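Local coordinates for protein argonaute (Marinitoga piezophila, PDB 5I4A) that cleaves single-stranded DNA at targets matched by short guide RNAs with a 5'-hydroxyl end, and may defend the cell against invading mobile genetic elements, at residues F300-K305 against K313-L318; D387-N392 against L399-K404. All blocks are in the same frame, centred on the assembly; numbering follows the deposited sequence.

Contact 1. Residues F300-K305 against K313-L318; sequences FFFSSK and KSLKEL
Leu315 reaches out from the helix and sets its CD1 methyl against the CE2-CZ side of the Phe302 ring, 3.5 Å from Phe302 CZ and equally close to CE2 of the same ring. The contact belongs to the Rossmann-like Mid domain, where strand 295-302 lies in a parallel sheet and helix 312-320 packs against one face of it. Phe300 and Phe302 alternate with Phe301 along the strand, and both direct their side chains to the helix, while Phe301 faces the other way and meets Phe393 and strand 374-379. The ring of Phe302 and the leucine branch approach from opposite directions. In Leu315 CG stands anti to the carbonyl carbon (chi1 -73°), which carries the fork of methyls out toward the sheet. The approach to the Phe302 ring is oblique. The two segments together bury about 106 Å², all of it apolar. Neighbouring aromatics complete the layer: Phe308 meets Phe302 edge-to-face and also touches Leu315, and Phe319 meets Phe300 in the same way. The second branch of the leucine makes the looser contact, with Leu315 CD2 standing 4.5 Å from Phe300 CE2.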
loop_
_atom_site.group_PDB
_atom_site.type_symbol
_atom_site.label_atom_id
_atom_site.label_comp_id
_atom_site.label_asym_id
_atom_site.label_seq_id
_atom_site.Cartn_x
_atom_site.Cartn_y
_atom_site.Cartn_z
ATOM N N PHE A 300 -22.092 -26.327 -4.105
ATOM C CA PHE A 300 -21.971 -25.486 -5.289
ATOM C C PHE A 300 -23.147 -24.523 -5.398
ATOM O O PHE A 300 -24.296 -24.893 -5.124
ATOM C CB PHE A 300 -21.898 -26.335 -6.571
ATOM C CG PHE A 300 -20.721 -27.268 -6.627
ATOM C CD1 PHE A 300 -20.807 -28.547 -6.102
ATOM C CD2 PHE A 300 -19.534 -26.871 -7.225
ATOM C CE1 PHE A 300 -19.725 -29.408 -6.162
ATOM C CE2 PHE A 300 -18.452 -27.728 -7.285
ATOM C CZ PHE A 300 -18.549 -28.996 -6.753
ATOM N N PHE A 301 -22.858 -23.293 -5.820
ATOM C CA PHE A 301 -23.881 -22.292 -6.106
ATOM C C PHE A 301 -23.680 -21.773 -7.523
ATOM O O PHE A 301 -22.596 -21.287 -7.861
ATOM C CB PHE A 301 -23.833 -21.133 -5.105
ATOM C CG PHE A 301 -24.346 -21.489 -3.737
ATOM C CD1 PHE A 301 -23.496 -22.013 -2.779
ATOM C CD2 PHE A 301 -25.679 -21.296 -3.413
ATOM C CE1 PHE A 301 -23.969 -22.342 -1.517
ATOM C CE2 PHE A 301 -26.155 -21.622 -2.158
ATOM C CZ PHE A 301 -25.301 -22.148 -1.211
ATOM N N PHE A 302 -24.721 -21.869 -8.341
ATOM C CA PHE A 302 -24.684 -21.393 -9.713
ATOM C C PHE A 302 -25.660 -20.235 -9.879
ATOM O O PHE A 302 -26.692 -20.170 -9.205
ATOM C CB PHE A 302 -25.027 -22.510 -10.703
ATOM C CG PHE A 302 -24.122 -23.705 -10.602
ATOM C CD1 PHE A 302 -24.401 -24.730 -9.713
ATOM C CD2 PHE A 302 -23.002 -23.814 -11.405
ATOM C CE1 PHE A 302 -23.576 -25.827 -9.621
ATOM C CE2 PHE A 302 -22.174 -24.911 -11.317
ATOM C CZ PHE A 302 -22.462 -25.918 -10.421
ATOM N N SER A 303 -25.326 -19.318 -10.789
ATOM C CA SER A 303 -26.184 -18.161 -11.012
ATOM C C SER A 303 -27.434 -18.514 -11.809
ATOM O O SER A 303 -28.390 -17.730 -11.815
ATOM C CB SER A 303 -25.400 -17.056 -11.721
ATOM O OG SER A 303 -24.992 -17.464 -13.014
ATOM N N SER A 304 -27.453 -19.670 -12.471
ATOM C CA SER A 304 -28.594 -20.103 -13.269
ATOM C C SER A 304 -28.374 -21.549 -13.682
ATOM O O SER A 304 -27.256 -22.069 -13.619
ATOM C CB SER A 304 -28.787 -19.224 -14.509
ATOM O OG SER A 304 -27.661 -19.303 -15.368
ATOM N N LYS A 305 -29.465 -22.196 -14.101
ATOM C CA LYS A 305 -29.342 -23.501 -14.741
ATOM C C LYS A 305 -28.457 -23.415 -15.978
ATOM O O LYS A 305 -27.650 -24.315 -16.239
ATOM C CB LYS A 305 -30.724 -24.046 -15.107
ATOM C CG LYS A 305 -31.560 -24.500 -13.922
ATOM C CD LYS A 305 -30.969 -25.735 -13.261
ATOM C CE LYS A 305 -31.899 -26.289 -12.189
ATOM N NZ LYS A 305 -31.390 -27.570 -11.620
ATOM N N LYS A 313 -19.305 -29.897 -18.460
ATOM C CA LYS A 313 -18.194 -30.755 -18.864
ATOM C C LYS A 313 -17.001 -30.578 -17.933
ATOM O O LYS A 313 -16.407 -31.560 -17.469
ATOM C CB LYS A 313 -17.798 -30.459 -20.310
ATOM C CG LYS A 313 -16.660 -31.326 -20.820
ATOM C CD LYS A 313 -16.381 -31.087 -22.294
ATOM C CE LYS A 313 -15.272 -32.002 -22.797
ATOM N NZ LYS A 313 -13.976 -31.747 -22.107
ATOM N N SER A 314 -16.641 -29.327 -17.641
ATOM C CA SER A 314 -15.540 -29.068 -16.719
ATOM C C SER A 314 -15.880 -29.535 -15.309
ATOM O O SER A 314 -15.025 -30.098 -14.613
ATOM C CB SER A 314 -15.195 -27.581 -16.727
ATOM O OG SER A 314 -14.765 -27.165 -18.010
ATOM N N LEU A 315 -17.119 -29.302 -14.868
ATOM C CA LEU A 315 -17.550 -29.807 -13.566
ATOM C C LEU A 315 -17.368 -31.316 -13.471
ATOM O O LEU A 315 -16.912 -31.832 -12.443
ATOM C CB LEU A 315 -19.009 -29.434 -13.315
ATOM C CG LEU A 315 -19.333 -27.974 -13.002
ATOM C CD1 LEU A 315 -20.835 -27.804 -12.845
ATOM C CD2 LEU A 315 -18.606 -27.516 -11.751
ATOM N N LYS A 316 -17.724 -32.042 -14.533
ATOM C CA LYS A 316 -17.520 -33.487 -14.542
ATOM C C LYS A 316 -16.037 -33.830 -14.492
ATOM O O LYS A 316 -15.615 -34.682 -13.703
ATOM C CB LYS A 316 -18.165 -34.105 -15.782
ATOM C CG LYS A 316 -19.678 -34.091 -15.780
ATOM C CD LYS A 316 -20.212 -34.923 -16.932
ATOM C CE LYS A 316 -21.694 -35.206 -16.776
ATOM N NZ LYS A 316 -22.097 -36.366 -17.613
ATOM N N GLU A 317 -15.231 -33.175 -15.335
ATOM C CA GLU A 317 -13.796 -33.447 -15.354
ATOM C C GLU A 317 -13.161 -33.168 -13.996
ATOM O O GLU A 317 -12.232 -33.868 -13.583
ATOM C CB GLU A 317 -13.111 -32.603 -16.432
ATOM C CG GLU A 317 -13.464 -33.000 -17.853
ATOM C CD GLU A 317 -12.847 -32.073 -18.884
ATOM O OE1 GLU A 317 -12.389 -30.980 -18.498
ATOM O OE2 GLU A 317 -12.818 -32.441 -20.079
ATOM N N LEU A 318 -13.650 -32.151 -13.283
ATOM C CA LEU A 318 -13.031 -31.776 -12.020
ATOM C C LEU A 318 -13.540 -32.621 -10.858
ATOM O O LEU A 318 -12.752 -33.029 -9.996
ATOM C CB LEU A 318 -13.276 -30.291 -11.741
ATOM C CG LEU A 318 -12.332 -29.316 -12.453
ATOM C CD1 LEU A 318 -12.805 -27.889 -12.266
ATOM C CD2 LEU A 318 -10.917 -29.487 -11.924
#

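Contact 2. Residues D387-N392 against L399-K404; sequences DPLVRN and LQPILK. With nucleotides of chain B.
The backbone N of Leu403 donates a hydrogen bond of 2.6 Å to OP2 of nucleotide A2 of chain B, the guide RNA, and at 178° the N-H points almost straight at the oxygen. Leu403 is the N-cap residue of helix 404-409, so the helix start would probably add some positive potential beside this phosphate. Carbon atoms crowd the same oxygen: Ile402 CG1 lies 3.3 Å from OP2 of A2. With Leu403 CG anti to its own carbonyl carbon (chi1 -64°), and hence beside the amide, the side chain lies alongside the phosphate, bringing CD1 to 3.5 Å from OP1 of A2 and near the 2'-hydroxyl of U1 of chain B. Were alanine to replace Leu403, the backbone bond could persist, but the phosphate and the U1 ribose would probably lose the apolar flank that CG and CD1 provide. Upstream, Pro401 sets CB 4.0 Å from O4' of U1, consistent with the Mid domain's role in holding the guide's 5' end.

The strand's other partner is helix 387-392. Leu399 pushes CD2 against Val390, 3.8 Å from Val390 CG2, and the same methyl lies 4.0 Å from Leu389 CG; the side chains meet at a slant. Leu389 also approaches the Pro401 ring loosely.

Helix and strand run roughly antiparallel, their axes at 150°, as the second half of a beta-alpha-beta unit. Its first strand, 374-379, pairs in parallel with strand 398-403 and packs through Leu379 on Leu389 and Pro401, while helix 412-424 meets Gln400 and Ile402 on the other face.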
loop_
_atom_site.group_PDB
_atom_site.type_symbol
_atom_site.label_atom_id
_atom_site.label_comp_id
_atom_site.label_asym_id
_atom_site.label_seq_id
_atom_site.Cartn_x
_atom_site.Cartn_y
_atom_site.Cartn_z
ATOM N N ASP A 387 -19.539 -6.682 -2.417
ATOM C CA ASP A 387 -20.023 -6.563 -1.042
ATOM C C ASP A 387 -21.381 -7.215 -0.814
ATOM O O ASP A 387 -21.524 -7.943 0.182
ATOM C CB ASP A 387 -20.055 -5.084 -0.631
ATOM C CG ASP A 387 -18.693 -4.561 -0.217
ATOM O OD1 ASP A 387 -17.902 -5.338 0.361
ATOM O OD2 ASP A 387 -18.415 -3.370 -0.464
ATOM N N PRO A 388 -22.404 -7.010 -1.660
ATOM C CA PRO A 388 -23.691 -7.683 -1.404
ATOM C C PRO A 388 -23.583 -9.195 -1.313
ATOM O O PRO A 388 -24.220 -9.805 -0.444
ATOM C CB PRO A 388 -24.551 -7.247 -2.597
ATOM C CG PRO A 388 -23.969 -5.960 -3.034
ATOM C CD PRO A 388 -22.495 -6.091 -2.812
ATOM N N LEU A 389 -22.788 -9.819 -2.185
ATOM C CA LEU A 389 -22.643 -11.271 -2.153
ATOM C C LEU A 389 -22.137 -11.739 -0.792
ATOM O O LEU A 389 -22.693 -12.667 -0.196
ATOM C CB LEU A 389 -21.700 -11.723 -3.269
ATOM C CG LEU A 389 -21.350 -13.211 -3.320
ATOM C CD1 LEU A 389 -22.604 -14.054 -3.480
ATOM C CD2 LEU A 389 -20.367 -13.486 -4.448
ATOM N N VAL A 390 -21.082 -11.096 -0.283
ATOM C CA VAL A 390 -20.576 -11.430 1.045
ATOM C C VAL A 390 -21.604 -11.081 2.113
ATOM O O VAL A 390 -21.832 -11.850 3.056
ATOM C CB VAL A 390 -19.241 -10.703 1.293
ATOM C CG1 VAL A 390 -18.641 -11.119 2.630
ATOM C CG2 VAL A 390 -18.276 -10.957 0.151
ATOM N N ARG A 391 -22.247 -9.921 1.973
ATOM C CA ARG A 391 -23.150 -9.413 3.002
ATOM C C ARG A 391 -24.387 -10.291 3.155
ATOM O O ARG A 391 -24.858 -10.518 4.276
ATOM C CB ARG A 391 -23.532 -7.975 2.650
ATOM C CG ARG A 391 -24.545 -7.280 3.536
ATOM C CD ARG A 391 -24.489 -5.788 3.221
ATOM N NE ARG A 391 -25.706 -5.058 3.551
ATOM C CZ ARG A 391 -25.823 -3.736 3.460
ATOM N NH1 ARG A 391 -24.792 -3.003 3.057
ATOM N NH2 ARG A 391 -26.967 -3.145 3.775
ATOM N N ASN A 392 -24.920 -10.803 2.047
ATOM C CA ASN A 392 -26.173 -11.546 2.061
ATOM C C ASN A 392 -25.982 -13.053 2.141
ATOM O O ASN A 392 -26.963 -13.776 2.346
ATOM C CB ASN A 392 -26.993 -11.207 0.815
ATOM C CG ASN A 392 -27.206 -9.719 0.657
ATOM O OD1 ASN A 392 -27.367 -8.999 1.641
ATOM N ND2 ASN A 392 -27.194 -9.247 -0.585
ATOM N N LEU A 399 -17.559 -18.618 2.106
ATOM C CA LEU A 399 -17.768 -18.153 0.742
ATOM C C LEU A 399 -16.480 -18.287 -0.064
ATOM O O LEU A 399 -15.442 -17.725 0.306
ATOM C CB LEU A 399 -18.254 -16.705 0.766
ATOM C CG LEU A 399 -18.569 -15.995 -0.549
ATOM C CD1 LEU A 399 -19.467 -16.854 -1.403
ATOM C CD2 LEU A 399 -19.227 -14.658 -0.267
ATOM N N GLN A 400 -16.544 -19.033 -1.169
ATOM C CA GLN A 400 -15.384 -19.301 -2.018
ATOM C C GLN A 400 -15.760 -19.079 -3.476
ATOM O O GLN A 400 -15.966 -20.040 -4.230
ATOM C CB GLN A 400 -14.854 -20.721 -1.800
ATOM C CG GLN A 400 -14.221 -20.959 -0.430
ATOM C CD GLN A 400 -12.891 -20.239 -0.260
ATOM O OE1 GLN A 400 -12.362 -19.659 -1.208
ATOM N NE2 GLN A 400 -12.346 -20.278 0.950
ATOM N N PRO A 401 -15.833 -17.826 -3.917
ATOM C CA PRO A 401 -16.227 -17.553 -5.303
ATOM C C PRO A 401 -15.105 -17.872 -6.279
ATOM O O PRO A 401 -13.921 -17.853 -5.939
ATOM C CB PRO A 401 -16.547 -16.053 -5.301
ATOM C CG PRO A 401 -16.494 -15.617 -3.840
ATOM C CD PRO A 401 -15.588 -16.589 -3.162
ATOM N N ILE A 402 -15.500 -18.166 -7.516
ATOM C CA ILE A 402 -14.542 -18.421 -8.589
ATOM C C ILE A 402 -15.192 -18.057 -9.918
ATOM O O ILE A 402 -16.383 -18.300 -10.129
ATOM C CB ILE A 402 -14.043 -19.885 -8.575
ATOM C CG1 ILE A 402 -13.015 -20.112 -9.689
ATOM C CG2 ILE A 402 -15.210 -20.863 -8.692
ATOM C CD1 ILE A 402 -12.296 -21.440 -9.607
ATOM N N LEU A 403 -14.402 -17.457 -10.805
ATOM C CA LEU A 403 -14.905 -17.049 -12.107
ATOM C C LEU A 403 -15.258 -18.264 -12.957
ATOM O O LEU A 403 -14.489 -19.228 -13.038
ATOM C CB LEU A 403 -13.868 -16.180 -12.820
ATOM C CG LEU A 403 -13.557 -14.854 -12.125
ATOM C CD1 LEU A 403 -12.469 -14.092 -12.865
ATOM C CD2 LEU A 403 -14.820 -14.015 -12.013
ATOM N N LYS A 404 -16.435 -18.209 -13.588
ATOM C CA LYS A 404 -16.876 -19.292 -14.464
ATOM C C LYS A 404 -15.841 -19.597 -15.539
ATOM O O LYS A 404 -15.603 -20.765 -15.868
ATOM C CB LYS A 404 -18.226 -18.931 -15.094
ATOM C CG LYS A 404 -18.361 -19.288 -16.573
ATOM C CD LYS A 404 -19.707 -18.846 -17.144
ATOM C CE LYS A 404 -19.759 -17.341 -17.380
ATOM N NZ LYS A 404 -21.118 -16.891 -17.800
ATOM P P A B 2 -11.265 -15.922 -9.368
ATOM O OP1 A B 2 -10.463 -14.898 -10.077
ATOM O OP2 A B 2 -11.921 -17.009 -10.136
ATOM O "O5'" A B 2 -10.304 -16.583 -8.284
ATOM C "C5'" A B 2 -10.782 -17.543 -7.352
ATOM C "C4'" A B 2 -9.635 -18.199 -6.633
ATOM O "O4'" A B 2 -8.910 -19.042 -7.567
ATOM C "C3'" A B 2 -8.581 -17.245 -6.093
ATOM O "O3'" A B 2 -8.920 -16.694 -4.832
ATOM C "C2'" A B 2 -7.325 -18.103 -6.081
ATOM O "O2'" A B 2 -7.324 -18.989 -4.973
ATOM C "C1'" A B 2 -7.521 -18.920 -7.354
ATOM N N9 A B 2 -6.947 -18.239 -8.530
ATOM C C8 A B 2 -7.622 -17.596 -9.536
ATOM N N7 A B 2 -6.843 -17.078 -10.457
ATOM C C5 A B 2 -5.564 -17.404 -10.018
ATOM C C6 A B 2 -4.287 -17.145 -10.546
ATOM N N6 A B 2 -4.077 -16.469 -11.681
ATOM N N1 A B 2 -3.219 -17.607 -9.858
ATOM C C2 A B 2 -3.428 -18.284 -8.724
ATOM N N3 A B 2 -4.582 -18.586 -8.132
ATOM C C4 A B 2 -5.618 -18.115 -8.837
ATOM O "O5'" U B 1 -11.405 -13.180 -4.790
ATOM C "C5'" U B 1 -12.291 -14.289 -4.902
ATOM C "C4'" U B 1 -12.925 -14.368 -6.271
ATOM O "O4'" U B 1 -13.871 -13.277 -6.423
ATOM C "C3'" U B 1 -11.958 -14.273 -7.449
ATOM O "O3'" U B 1 -12.372 -15.153 -8.494
ATOM C "C2'" U B 1 -12.100 -12.824 -7.907
ATOM O "O2'" U B 1 -11.831 -12.617 -9.278
ATOM C "C1'" U B 1 -13.559 -12.519 -7.575
ATOM N N1 U B 1 -13.785 -11.105 -7.249
ATOM C C2 U B 1 -14.717 -10.374 -7.962
ATOM O O2 U B 1 -15.386 -10.849 -8.866
ATOM N N3 U B 1 -14.839 -9.061 -7.572
ATOM C C4 U B 1 -14.131 -8.423 -6.566
ATOM O O4 U B 1 -14.345 -7.236 -6.324
ATOM C C5 U B 1 -13.187 -9.249 -5.882
ATOM C C6 U B 1 -13.051 -10.527 -6.243
#

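Both contacts lie in the Mid domain and follow one another along the chain, without nesting or crossing. From the N terminus, strand 295-302 leads through helix 305-310 into helix 312-320, and contact 1 closes that turn. The chain then passes strands 337-340 and 350-352 to strand 374-379, after which contact 2 closes the short return from helix 387-392 to strand 398-403. Strand 374-379 lies between strands 295-302 and 398-403 and pairs in parallel with both: Phe300 and Phe302 touch its Ile376 and Leu378, whereas contact 2 uses Val377 and Leu379, on the opposite face. Beyond that strand's end, Asp380 joins both regions: its OD2 is hydrogen-bonded to Ser303 OG, and OD1 forms a salt bridge with Lys404 NZ.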